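Local coordinates for A-type flavoprotein (Giardia intestinalis, PDB 2Q9U) that probably reduces dioxygen to water at a diiron centre, with electrons passed on by a bound flavin mononucleotide, and so scavenges oxygen in this parasite, at residues D171-Q175 with A242-Y246. Numbering follows the deposited sequence.
Sequences DGFGQ and AIAEY. With FEO (mu-oxo-diiron), chain G.
Tyr246 turns the edge of its ring onto one face of Phe173 in an edge-to-face (T-shaped) pair, centroids 4.7 Å apart and planes inclined at 60°. The CD2-CE2 side of the tyrosine does the touching: CE2 stands over the middle of the phenylalanine ring, and CD2 comes within 3.6 Å of Phe173 CE2. At the rim of the phenylalanine ring, close to its plane, lies Ala242 CB, 4.0 Å from Phe173 CD2. Ile243 CG1 comes in obliquely on Phe173 CE2 at 3.8 Å. With CG anti to the carbonyl carbon (chi1 -64°), Phe173 sends its ring to helix 236-250; the ring also packs on Ile226 of strand 225-228, while Met211 and Leu215 of helix 208-219 pack on Tyr246. The phenylalanine occupies the third position of a type II beta turn, Asp171 to Gly174, that follows strand 166-170 in the metallo-beta-lactamase-like domain, hence its positive phi. Asp171, which opens the turn, bridges the two irons through OD1 and OD2, linking the metal site to the helix packing. His85, His90, His152, His230, Glu87 and Asp89 supply the other protein ligands, and an oxo group also bridges the irons. Past the rings, Tyr246 OH accepts a hydrogen bond from the backbone N of Phe173 at 2.8 Å, bent to 148°, and donates one to a water, Tyr246 OH to water oxygen 2.8 Å; the water donates to Gly174 O. The hydroxyl is thus gripped by two hydrogen bonds, and its proton points to the water. Farther out, Gln175 NE2 hydrogen-bonds to a lone pair of Phe173 O, 3.0 Å away.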
loop_
_atom_site.group_PDB
_atom_site.type_symbol
_atom_site.label_atom_id
_atom_site.label_comp_id
_atom_site.label_asym_id
_atom_site.label_seq_id
_atom_site.Cartn_x
_atom_site.Cartn_y
_atom_site.Cartn_z
ATOM N N ASP A 171 -1.517 -11.887 -26.761
ATOM C CA ASP A 171 -1.359 -10.613 -26.065
ATOM C C ASP A 171 -1.960 -9.475 -26.892
ATOM O O ASP A 171 -2.501 -8.476 -26.349
ATOM C CB ASP A 171 0.119 -10.296 -25.806
ATOM C CG ASP A 171 0.682 -10.965 -24.535
ATOM O OD1 ASP A 171 -0.066 -11.328 -23.580
ATOM O OD2 ASP A 171 1.917 -11.100 -24.505
ATOM N N GLY A 172 -1.868 -9.607 -28.219
ATOM C CA GLY A 172 -2.473 -8.596 -29.093
ATOM C C GLY A 172 -3.931 -8.343 -28.765
ATOM O O GLY A 172 -4.700 -9.285 -28.528
ATOM N N PHE A 173 -4.308 -7.064 -28.757
ATOM C CA PHE A 173 -5.686 -6.622 -28.486
ATOM C C PHE A 173 -6.129 -6.892 -27.053
ATOM O O PHE A 173 -7.307 -6.764 -26.729
ATOM C CB PHE A 173 -6.710 -7.200 -29.483
ATOM C CG PHE A 173 -6.488 -6.732 -30.891
ATOM C CD1 PHE A 173 -5.601 -7.424 -31.733
ATOM C CD2 PHE A 173 -7.129 -5.594 -31.358
ATOM C CE1 PHE A 173 -5.368 -6.965 -33.049
ATOM C CE2 PHE A 173 -6.913 -5.124 -32.668
ATOM C CZ PHE A 173 -6.026 -5.821 -33.506
ATOM N N GLY A 174 -5.160 -7.225 -26.192
ATOM C CA GLY A 174 -5.456 -7.559 -24.806
ATOM C C GLY A 174 -5.680 -6.363 -23.907
ATOM O O GLY A 174 -5.274 -5.220 -24.227
ATOM N N GLN A 175 -6.304 -6.627 -22.749
ATOM C CA GLN A 175 -6.338 -5.643 -21.668
ATOM C C GLN A 175 -6.318 -6.443 -20.367
ATOM O O GLN A 175 -6.903 -7.539 -20.266
ATOM C CB GLN A 175 -7.595 -4.738 -21.686
ATOM C CG GLN A 175 -8.424 -4.718 -22.998
ATOM C CD GLN A 175 -9.249 -5.993 -23.188
ATOM O OE1 GLN A 175 -9.996 -6.413 -22.294
ATOM N NE2 GLN A 175 -9.137 -6.599 -24.359
ATOM N N ALA A 242 -10.947 -0.867 -31.776
ATOM C CA ALA A 242 -9.710 -1.420 -31.273
ATOM C C ALA A 242 -8.645 -1.386 -32.386
ATOM O O ALA A 242 -7.514 -0.944 -32.166
ATOM C CB ALA A 242 -9.946 -2.828 -30.800
ATOM N N ILE A 243 -9.019 -1.895 -33.556
ATOM C CA ILE A 243 -8.141 -1.895 -34.727
ATOM C C ILE A 243 -7.701 -0.473 -35.079
ATOM O O ILE A 243 -6.501 -0.245 -35.315
ATOM C CB ILE A 243 -8.802 -2.584 -35.948
ATOM C CG1 ILE A 243 -8.946 -4.088 -35.679
ATOM C CG2 ILE A 243 -7.940 -2.384 -37.207
ATOM C CD1 ILE A 243 -9.895 -4.810 -36.631
ATOM N N ALA A 244 -8.659 0.459 -35.084
ATOM C CA ALA A 244 -8.365 1.881 -35.412
ATOM C C ALA A 244 -7.353 2.526 -34.457
ATOM O O ALA A 244 -6.491 3.297 -34.900
ATOM C CB ALA A 244 -9.623 2.697 -35.463
ATOM N N GLU A 245 -7.446 2.211 -33.160
ATOM C CA GLU A 245 -6.475 2.728 -32.179
ATOM C C GLU A 245 -5.065 2.172 -32.424
ATOM O O GLU A 245 -4.084 2.928 -32.427
ATOM C CB GLU A 245 -6.939 2.418 -30.747
ATOM C CG GLU A 245 -5.966 2.922 -29.627
ATOM C CD GLU A 245 -5.858 4.442 -29.545
ATOM O OE1 GLU A 245 -6.800 5.136 -29.981
ATOM O OE2 GLU A 245 -4.836 4.945 -29.030
ATOM N N TYR A 246 -4.941 0.852 -32.577
ATOM C CA TYR A 246 -3.646 0.264 -32.936
ATOM C C TYR A 246 -3.081 0.875 -34.226
ATOM O O TYR A 246 -1.872 1.145 -34.338
ATOM C CB TYR A 246 -3.776 -1.245 -33.120
ATOM C CG TYR A 246 -3.570 -2.086 -31.901
ATOM C CD1 TYR A 246 -3.050 -1.559 -30.710
ATOM C CD2 TYR A 246 -3.861 -3.451 -31.950
ATOM C CE1 TYR A 246 -2.863 -2.372 -29.589
ATOM C CE2 TYR A 246 -3.667 -4.263 -30.862
ATOM C CZ TYR A 246 -3.170 -3.728 -29.682
ATOM O OH TYR A 246 -2.985 -4.585 -28.630
HETATM FE FE1 FEO G . 0.318 -11.967 -21.692
HETATM FE FE2 FEO G . 3.411 -11.501 -23.162
HETATM O O FEO G . 2.046 -12.530 -22.024
HETATM O O HOH W 1 -3.860 -3.597 -26.110
#